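PDB 3TBN: iron-binding zinc finger CDGSH type domain-containing protein from Magnetospirillum magneticum, which binds two [2Fe-2S] clusters, one in each of its CDGSH motifs, and has a wider cellular role that is not established. Local coordinates for residues A[18-32]-A[56-70]. Residues are numbered along the deposited sequence; the frame is centred on the assembly and turned at random.
With FES (Fe2/s2 (inorganic) cluster), chain C.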
ATOM      1  N   ALA A  18      -7.586  -3.848  -5.584  0.96 10.09           N
ATOM      2  CA  ALA A  18      -7.658  -5.193  -5.038  0.99  9.36           C
ATOM      3  C   ALA A  18      -6.394  -5.429  -4.233  0.92  8.76           C
ATOM      4  O   ALA A  18      -5.340  -4.868  -4.542  0.91  8.19           O
ATOM      5  CB  ALA A  18      -7.764  -6.218  -6.154  1.00 14.92           C
ATOM      6  N   PRO A  19      -6.480  -6.268  -3.197  0.93  8.54           N
ATOM      7  CA  PRO A  19      -5.293  -6.531  -2.383  0.99  8.91           C
ATOM      8  C   PRO A  19      -4.243  -7.374  -3.097  0.97  7.60           C
ATOM      9  O   PRO A  19      -4.522  -8.052  -4.090  0.90  8.52           O
ATOM     10  CB  PRO A  19      -5.861  -7.289  -1.180  0.98 12.18           C
ATOM     11  CG  PRO A  19      -7.101  -7.929  -1.692  1.00 12.83           C
ATOM     12  CD  PRO A  19      -7.673  -6.956  -2.677  1.00 10.86           C
ATOM     13  N   TYR A  20      -3.028  -7.311  -2.564  0.95  7.86           N
ATOM     14  CA  TYR A  20      -1.924  -8.161  -2.970  0.92  7.61           C
ATOM     15  C   TYR A  20      -1.665  -9.169  -1.857  0.92  7.90           C
ATOM     16  O   TYR A  20      -1.064  -8.832  -0.836  0.88  8.22           O
ATOM     17  CB  TYR A  20      -0.664  -7.328  -3.167  0.96  8.84           C
ATOM     18  CG  TYR A  20      -0.647  -6.460  -4.405  0.95  8.09           C
ATOM     19  CD1 TYR A  20      -0.213  -6.967  -5.619  0.97  9.73           C
ATOM     20  CD2 TYR A  20      -1.031  -5.125  -4.353  0.95  8.36           C
ATOM     21  CE1 TYR A  20      -0.175  -6.176  -6.756  0.95  9.44           C
ATOM     22  CE2 TYR A  20      -0.992  -4.325  -5.484  0.92  8.19           C
ATOM     23  CZ  TYR A  20      -0.562  -4.852  -6.681  0.91  8.68           C
ATOM     24  OH  TYR A  20      -0.526  -4.049  -7.798  0.90  9.45           O
ATOM     25  N   PRO A  21      -2.114 -10.415  -2.034  0.98  8.71           N
ATOM     26  CA  PRO A  21      -1.846 -11.430  -1.015  0.92  9.69           C
ATOM     27  C   PRO A  21      -0.383 -11.828  -1.055  0.88  9.28           C
ATOM     28  O   PRO A  21       0.163 -12.069  -2.134  0.86 11.52           O
ATOM     29  CB  PRO A  21      -2.732 -12.609  -1.438  0.97 14.23           C
ATOM     30  CG  PRO A  21      -3.644 -12.077  -2.504  0.85 17.70           C
ATOM     31  CD  PRO A  21      -2.921 -10.944  -3.142  1.00 11.91           C
ATOM     32  N   VAL A  22       0.245 -11.898   0.107  0.96  8.26           N
ATOM     33  CA  VAL A  22       1.638 -12.309   0.187  0.97  8.65           C
ATOM     34  C   VAL A  22       1.810 -13.186   1.411  0.92  7.83           C
ATOM     35  O   VAL A  22       1.360 -12.835   2.496  0.89  8.63           O
ATOM     36  CB  VAL A  22       2.592 -11.105   0.310  1.00 11.10           C
ATOM     37  CG1 VAL A  22       4.036 -11.590   0.350  0.94 13.91           C
ATOM     38  CG2 VAL A  22       2.382 -10.122  -0.836  1.00 12.92           C
ATOM     39  N   THR A  23       2.449 -14.334   1.236  0.91  8.60           N
ATOM     40  CA  THR A  23       2.814 -15.173   2.364  0.99  9.18           C
ATOM     41  C   THR A  23       3.979 -14.501   3.066  0.94  9.95           C
ATOM     42  O   THR A  23       5.003 -14.229   2.442  0.89 13.32           O
ATOM     43  CB  THR A  23       3.203 -16.582   1.898  0.98 10.94           C
ATOM     44  OG1 THR A  23       2.101 -17.161   1.189  0.86 13.50           O
ATOM     45  CG2 THR A  23       3.562 -17.455   3.090  1.00 16.02           C
ATOM     46  N   VAL A  24       3.809 -14.204   4.352  0.95  9.34           N
ATOM     47  CA  VAL A  24       4.824 -13.503   5.125  0.98  9.35           C
ATOM     48  C   VAL A  24       5.443 -14.395   6.196  0.96  9.84           C
ATOM     49  O   VAL A  24       4.834 -15.369   6.654  0.87 10.46           O
ATOM     50  CB  VAL A  24       4.257 -12.213   5.776  1.00 10.66           C
ATOM     51  CG1 VAL A  24       3.877 -11.200   4.703  1.00 13.49           C
ATOM     52  CG2 VAL A  24       3.068 -12.526   6.685  1.00 13.19           C
ATOM     53  N   GLU A  25       6.668 -14.043   6.571  0.95 10.00           N
ATOM     54  CA  GLU A  25       7.442 -14.761   7.570  0.98 10.84           C
ATOM     55  C   GLU A  25       7.396 -14.026   8.900  0.90 10.23           C
ATOM     56  O   GLU A  25       7.557 -12.806   8.956  0.88 10.33           O
ATOM     57  CB  GLU A  25       8.896 -14.880   7.118  1.00 12.09           C
ATOM     58  CG  GLU A  25       9.092 -15.575   5.781  1.00 15.36           C
ATOM     59  CD  GLU A  25      10.548 -15.584   5.359  0.93 16.55           C
ATOM     60  OE1 GLU A  25      10.930 -14.754   4.512  0.79 16.62           O
ATOM     61  OE2 GLU A  25      11.315 -16.412   5.891  0.82 19.21           O
ATOM     62  N   ALA A  26       7.187 -14.773   9.975  0.90 12.03           N
ATOM     63  CA  ALA A  26       7.154 -14.188  11.307  1.00 13.74           C
ATOM     64  C   ALA A  26       8.440 -13.425  11.610  0.90 12.67           C
ATOM     65  O   ALA A  26       9.545 -13.922  11.389  0.86 13.34           O
ATOM     66  CB  ALA A  26       6.929 -15.271  12.347  1.00 21.00           C
ATOM     67  N   GLY A  27       8.282 -12.207  12.117  0.96 12.77           N
ATOM     68  CA  GLY A  27       9.403 -11.418  12.589  0.91 13.58           C
ATOM     69  C   GLY A  27      10.187 -10.677  11.521  0.84 10.86           C
ATOM     70  O   GLY A  27      11.103  -9.932  11.862  0.86 13.26           O
ATOM     71  N   LYS A  28       9.859 -10.880  10.246  0.92  9.94           N
ATOM     72  CA  LYS A  28      10.524 -10.154   9.172  0.92  9.11           C
ATOM     73  C   LYS A  28       9.753  -8.874   8.880  0.93  8.25           C
ATOM     74  O   LYS A  28       8.528  -8.869   8.901  0.90  8.65           O
ATOM     75  CB  LYS A  28      10.619 -11.023   7.914  0.97  9.94           C
ATOM     76  CG  LYS A  28      11.283 -10.327   6.736  1.00 10.12           C
ATOM     77  CD  LYS A  28      11.634 -11.301   5.628  1.00 12.49           C
ATOM     78  CE  LYS A  28      12.876 -12.102   5.979  1.00 17.09           C
ATOM     79  NZ  LYS A  28      13.297 -12.962   4.846  0.99 19.03           N
ATOM     80  N   THR A  29      10.472  -7.786   8.630  0.95  8.30           N
ATOM     81  CA  THR A  29       9.843  -6.508   8.346  0.96  7.94           C
ATOM     82  C   THR A  29       9.679  -6.302   6.843  0.95  6.85           C
ATOM     83  O   THR A  29      10.639  -6.398   6.078  0.92  8.52           O
ATOM     84  CB  THR A  29      10.652  -5.350   8.944  0.98  9.19           C
ATOM     85  OG1 THR A  29      10.806  -5.550  10.356  0.95 11.04           O
ATOM     86  CG2 THR A  29       9.958  -4.024   8.692  1.00 11.54           C
ATOM     87  N   TYR A  30       8.436  -6.030   6.454  0.96  6.81           N
ATOM     88  CA  TYR A  30       8.048  -5.726   5.082  0.97  7.24           C
ATOM     89  C   TYR A  30       7.778  -4.233   4.981  0.95  7.34           C
ATOM     90  O   TYR A  30       7.285  -3.616   5.919  0.91  9.91           O
ATOM     91  CB  TYR A  30       6.791  -6.528   4.699  1.00  8.13           C
ATOM     92  CG  TYR A  30       7.045  -8.013   4.751  0.96  7.08           C
ATOM     93  CD1 TYR A  30       7.394  -8.716   3.607  0.96  7.37           C
ATOM     94  CD2 TYR A  30       7.009  -8.701   5.957  0.98  8.03           C
ATOM     95  CE1 TYR A  30       7.680 -10.067   3.657  0.94  8.06           C
ATOM     96  CE2 TYR A  30       7.290 -10.053   6.016  0.96  8.07           C
ATOM     97  CZ  TYR A  30       7.629 -10.728   4.865  0.97  7.81           C
ATOM     98  OH  TYR A  30       7.918 -12.068   4.935  0.95  9.29           O
ATOM     99  N   HIS A  31       8.094  -3.654   3.836  0.96  6.61           N
ATOM    100  CA  HIS A  31       7.927  -2.224   3.643  0.96  6.58           C
ATOM    101  C   HIS A  31       6.895  -2.004   2.557  0.95  6.21           C
ATOM    102  O   HIS A  31       7.162  -2.185   1.373  0.95  7.00           O
ATOM    103  CB  HIS A  31       9.276  -1.590   3.323  0.96  8.59           C
ATOM    104  CG  HIS A  31      10.300  -1.863   4.376  0.92  9.24           C
ATOM    105  ND1 HIS A  31      10.439  -1.071   5.495  0.88 10.69           N
ATOM    106  CD2 HIS A  31      11.187  -2.876   4.521  0.87 11.07           C
ATOM    107  CE1 HIS A  31      11.390  -1.564   6.267  0.87 11.86           C
ATOM    108  NE2 HIS A  31      11.859  -2.659   5.698  0.85 11.11           N
ATOM    109  N   TRP A  32       5.684  -1.679   2.989  0.98  6.71           N
ATOM    110  CA  TRP A  32       4.545  -1.518   2.099  1.00  6.81           C
ATOM    111  C   TRP A  32       4.615  -0.205   1.345  0.97  6.40           C
ATOM    112  O   TRP A  32       4.854   0.848   1.942  0.94  7.06           O
ATOM    113  CB  TRP A  32       3.273  -1.552   2.935  1.00  7.40           C
ATOM    114  CG  TRP A  32       2.007  -1.308   2.178  0.98  6.48           C
ATOM    115  CD1 TRP A  32       1.418  -2.142   1.279  0.92  6.89           C
ATOM    116  CD2 TRP A  32       1.152  -0.162   2.283  0.96  6.46           C
ATOM    117  NE1 TRP A  32       0.249  -1.591   0.814  0.98  6.82           N
ATOM    118  CE2 TRP A  32       0.062  -0.373   1.414  0.97  6.35           C
ATOM    119  CE3 TRP A  32       1.204   1.020   3.026  0.96  7.55           C
ATOM    120  CZ2 TRP A  32      -0.973   0.553   1.275  0.95  7.65           C
ATOM    121  CZ3 TRP A  32       0.178   1.942   2.881  0.97  7.79           C
ATOM    122  CH2 TRP A  32      -0.895   1.702   2.015  0.97  8.13           C
ATOM    123  N   VAL A  56       5.311   2.060   4.680  0.96  8.40           N
ATOM    124  CA  VAL A  56       4.890   1.672   6.015  0.96  9.34           C
ATOM    125  C   VAL A  56       5.492   0.316   6.362  0.98  8.72           C
ATOM    126  O   VAL A  56       5.309  -0.661   5.644  0.91  8.94           O
ATOM    127  CB  VAL A  56       3.359   1.588   6.112  1.00 10.34           C
ATOM    128  CG1 VAL A  56       2.933   1.112   7.497  1.00 12.70           C
ATOM    129  CG2 VAL A  56       2.729   2.933   5.790  1.00 13.22           C
ATOM    130  N   ALA A  57       6.228   0.268   7.466  0.94  9.92           N
ATOM    131  CA  ALA A  57       6.842  -0.967   7.928  1.00 10.99           C
ATOM    132  C   ALA A  57       5.800  -1.864   8.583  0.94 10.04           C
ATOM    133  O   ALA A  57       4.955  -1.396   9.350  0.89 12.73           O
ATOM    134  CB  ALA A  57       7.966  -0.657   8.904  1.00 15.88           C
ATOM    135  N   TYR A  58       5.881  -3.157   8.293  0.96  9.37           N
ATOM    136  CA  TYR A  58       4.934  -4.137   8.800  0.94  9.66           C
ATOM    137  C   TYR A  58       5.709  -5.385   9.184  0.96  7.86           C
ATOM    138  O   TYR A  58       6.363  -5.990   8.347  0.92  8.82           O
ATOM    139  CB  TYR A  58       3.903  -4.476   7.723  1.00 12.76           C
ATOM    140  CG  TYR A  58       2.955  -5.592   8.098  0.94 12.93           C
ATOM    141  CD1 TYR A  58       1.891  -5.366   8.958  0.99 15.31           C
ATOM    142  CD2 TYR A  58       3.119  -6.870   7.581  1.00 14.74           C
ATOM    143  CE1 TYR A  58       1.024  -6.387   9.301  0.97 17.95           C
ATOM    144  CE2 TYR A  58       2.260  -7.891   7.916  0.92 17.02           C
ATOM    145  CZ  TYR A  58       1.215  -7.646   8.775  0.90 17.09           C
ATOM    146  OH  TYR A  58       0.355  -8.666   9.107  0.85 21.11           O
ATOM    147  N   THR A  59       5.635  -5.763  10.455  0.93  8.75           N
ATOM    148  CA  THR A  59       6.341  -6.935  10.948  0.96 10.34           C
ATOM    149  C   THR A  59       5.328  -7.883  11.572  0.96 10.60           C
ATOM    150  O   THR A  59       4.850  -7.639  12.676  0.92 13.46           O
ATOM    151  CB  THR A  59       7.387  -6.556  12.008  1.00 12.28           C
ATOM    152  OG1 THR A  59       8.236  -5.519  11.501  0.95 13.17           O
ATOM    153  CG2 THR A  59       8.226  -7.769  12.390  1.00 18.37           C
ATOM    154  N   PRO A  60       4.977  -8.961  10.862  0.96 10.99           N
ATOM    155  CA  PRO A  60       3.958  -9.865  11.402  0.97 13.31           C
ATOM    156  C   PRO A  60       4.481 -10.690  12.566  0.93 13.25           C
ATOM    157  O   PRO A  60       5.649 -11.069  12.587  0.89 13.78           O
ATOM    158  CB  PRO A  60       3.614 -10.760  10.209  1.00 16.02           C
ATOM    159  CG  PRO A  60       4.840 -10.748   9.364  1.00 16.13           C
ATOM    160  CD  PRO A  60       5.459  -9.392   9.537  1.00 13.32           C
ATOM    161  N   ASP A  61       3.607 -10.957  13.532  1.00 18.11           N
ATOM    162  CA  ASP A  61       3.958 -11.761  14.696  1.00 22.42           C
ATOM    163  C   ASP A  61       4.110 -13.231  14.322  0.86 21.24           C
ATOM    164  O   ASP A  61       4.908 -13.956  14.917  0.70 22.11           O
ATOM    165  CB  ASP A  61       2.887 -11.622  15.783  1.00 29.42           C
ATOM    166  CG  ASP A  61       2.830 -10.227  16.376  0.48 28.64           C
ATOM    167  OD1 ASP A  61       3.899  -9.603  16.545  0.60 28.30           O
ATOM    168  OD2 ASP A  61       1.714  -9.755  16.680  0.11 30.05           O
ATOM    169  N   LYS A  62       3.339 -13.671  13.333  1.00 22.61           N
ATOM    170  CA  LYS A  62       3.391 -15.064  12.909  1.00 24.70           C
ATOM    171  C   LYS A  62       3.269 -15.216  11.397  0.98 18.89           C
ATOM    172  O   LYS A  62       2.868 -14.290  10.689  0.87 18.23           O
ATOM    173  CB  LYS A  62       2.310 -15.883  13.624  0.68 34.38           C
ATOM    174  CG  LYS A  62       0.898 -15.336  13.492  0.89 40.78           C
ATOM    175  CD  LYS A  62      -0.062 -16.122  14.376  0.24 47.45           C
ATOM    176  CE  LYS A  62      -1.510 -15.928  13.963  0.29 53.89           C
ATOM    177  NZ  LYS A  62      -2.421 -16.839  14.712  0.04 61.70           N
ATOM    178  N   ALA A  63       3.649 -16.390  10.909  0.98 19.00           N
ATOM    179  CA  ALA A  63       3.579 -16.691   9.489  1.00 17.50           C
ATOM    180  C   ALA A  63       2.127 -16.785   9.056  0.93 14.89           C
ATOM    181  O   ALA A  63       1.267 -17.212   9.825  0.80 16.07           O
ATOM    182  CB  ALA A  63       4.301 -17.990   9.191  1.00 24.44           C
ATOM    183  N   GLY A  64       1.858 -16.395   7.818  0.96 14.46           N
ATOM    184  CA  GLY A  64       0.511 -16.444   7.287  0.93 16.34           C
ATOM    185  C   GLY A  64       0.424 -15.652   6.003  0.95 12.86           C
ATOM    186  O   GLY A  64       1.438 -15.242   5.453  0.95 13.37           O
ATOM    187  N   THR A  65      -0.793 -15.455   5.514  0.90 13.91           N
ATOM    188  CA  THR A  65      -1.013 -14.615   4.350  0.98 13.72           C
ATOM    189  C   THR A  65      -1.452 -13.229   4.795  0.89 11.09           C
ATOM    190  O   THR A  65      -2.411 -13.090   5.548  0.87 14.37           O
ATOM    191  CB  THR A  65      -2.092 -15.202   3.423  0.96 19.20           C
ATOM    192  OG1 THR A  65      -1.703 -16.515   3.003  0.93 22.20           O
ATOM    193  CG2 THR A  65      -2.286 -14.317   2.201  1.00 23.86           C
ATOM    194  N   ALA A  66      -0.728 -12.212   4.338  0.98 10.25           N
ATOM    195  CA  ALA A  66      -1.130 -10.826   4.526  0.99  9.54           C
ATOM    196  C   ALA A  66      -1.695 -10.299   3.215  0.95  8.18           C
ATOM    197  O   ALA A  66      -1.077 -10.435   2.166  0.90  9.83           O
ATOM    198  CB  ALA A  66       0.057  -9.987   4.960  1.00 13.93           C
ATOM    199  N   TYR A  67      -2.880  -9.708   3.282  0.93  7.31           N
ATOM    200  CA  TYR A  67      -3.505  -9.073   2.136  0.97  7.85           C
ATOM    201  C   TYR A  67      -3.169  -7.591   2.178  0.97  7.31           C
ATOM    202  O   TYR A  67      -3.854  -6.796   2.821  0.91  8.15           O
ATOM    203  CB  TYR A  67      -5.014  -9.316   2.149  0.98  8.84           C
ATOM    204  CG  TYR A  67      -5.356 -10.763   1.897  1.00 10.67           C
ATOM    205  CD1 TYR A  67      -5.250 -11.708   2.906  1.00 13.77           C
ATOM    206  CD2 TYR A  67      -5.756 -11.189   0.640  0.90 13.75           C
ATOM    207  CE1 TYR A  67      -5.552 -13.042   2.674  0.86 16.37           C
ATOM    208  CE2 TYR A  67      -6.060 -12.519   0.395  1.00 17.29           C
ATOM    209  CZ  TYR A  67      -5.954 -13.440   1.418  0.93 16.85           C
ATOM    210  OH  TYR A  67      -6.256 -14.761   1.178  0.83 20.62           O
ATOM    211  N   PHE A  68      -2.074  -7.232   1.522  0.99  6.82           N
ATOM    212  CA  PHE A  68      -1.621  -5.854   1.497  0.98  6.60           C
ATOM    213  C   PHE A  68      -2.510  -5.015   0.584  0.95  6.53           C
ATOM    214  O   PHE A  68      -2.982  -5.478  -0.451  0.94  7.80           O
ATOM    215  CB  PHE A  68      -0.171  -5.786   1.025  1.00  7.62           C
ATOM    216  CG  PHE A  68       0.819  -6.289   2.030  0.99  7.29           C
ATOM    217  CD1 PHE A  68       1.170  -5.516   3.124  0.98  9.25           C
ATOM    218  CD2 PHE A  68       1.414  -7.526   1.874  0.98  8.21           C
ATOM    219  CE1 PHE A  68       2.096  -5.974   4.045  0.94 10.70           C
ATOM    220  CE2 PHE A  68       2.338  -7.983   2.789  0.97  9.02           C
ATOM    221  CZ  PHE A  68       2.677  -7.208   3.874  0.96 10.02           C
ATOM    222  N   CYS A  69      -2.739  -3.771   0.972  0.96  6.23           N
ATOM    223  CA  CYS A  69      -3.585  -2.878   0.198  0.97  6.50           C
ATOM    224  C   CYS A  69      -2.916  -2.486  -1.124  0.96  6.23           C
ATOM    225  O   CYS A  69      -1.767  -2.044  -1.147  0.94  6.66           O
ATOM    226  CB  CYS A  69      -3.910  -1.644   1.039  1.00  7.12           C
ATOM    227  SG  CYS A  69      -4.778  -0.316   0.172  0.95  6.62           S
ATOM    228  N   GLY A  70      -3.642  -2.676  -2.221  0.97  6.25           N
ATOM    229  CA  GLY A  70      -3.187  -2.286  -3.543  0.98  6.68           C
ATOM    230  C   GLY A  70      -3.715  -0.937  -4.008  0.96  6.61           C
ATOM    231  O   GLY A  70      -3.104  -0.297  -4.864  0.93  7.16           O
TER
HETATM  232 FE1  FES C  81      -8.430  -3.272  -0.314  0.92  7.56          FE
HETATM  233 FE2  FES C  81      -6.868  -1.067  -0.630  0.87  6.54          FE
HETATM  234  S1  FES C  81      -6.807  -2.952  -1.815  0.94  7.34           S
HETATM  235  S2  FES C  81      -8.435  -1.411   0.905  0.92  7.56           S
HETATM  236  O   HOH W   1       0.169 -18.147   2.948  0.75 36.69           O
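W32 and F68 meet at the inner end of two antiparallel strand pairs, 20-24 with 64-68 and 30-32 with 56-58, each joining a strand of the first CDGSH half to one of the second; together they make the beta cap of the CDGSH fold, with both cluster sites at one end of it. The two rings are nearly parallel, planes 18° apart, but slid so far that they barely overlap, W32 CD1 lying 3.9 Å from F68 CD1. V22 CG2 and V24 CG1 both reach the edge of the F68 ring, Y30 CB approaches it obliquely, and F43 packs edge-to-face against it from outside the two segments. V24 CG1 also lies over one face of the Y30 ring, while V24 CG2 meets P60 CG at 3.7 Å. With CG anti to the backbone N (chi1 176°), the W32 indole reaches across to C69, just past the end of strand 64-68, where NE1 donates to C69 O at 2.8 Å, in both the ring plane and the carbonyl plane and on a lone pair. With an alanine here, C69 O would probably lose its indole donor and a gap would open between F68 and V56.

The outward face is much looser. There P21 leans on the Y67 ring, and a water lies between T23 OG1 and T65 OG1. T29 OG1 and T59 OG1 share a direct hydrogen bond of 2.8 Å near the turns, and G27 N reaches P60 O almost straight at 171°. At the cluster end, K72 also bonds C69 O, and C69 CB rests against W32 CZ2 while SG, anti to the backbone N, binds the cluster iron FE2 at 2.4 Å.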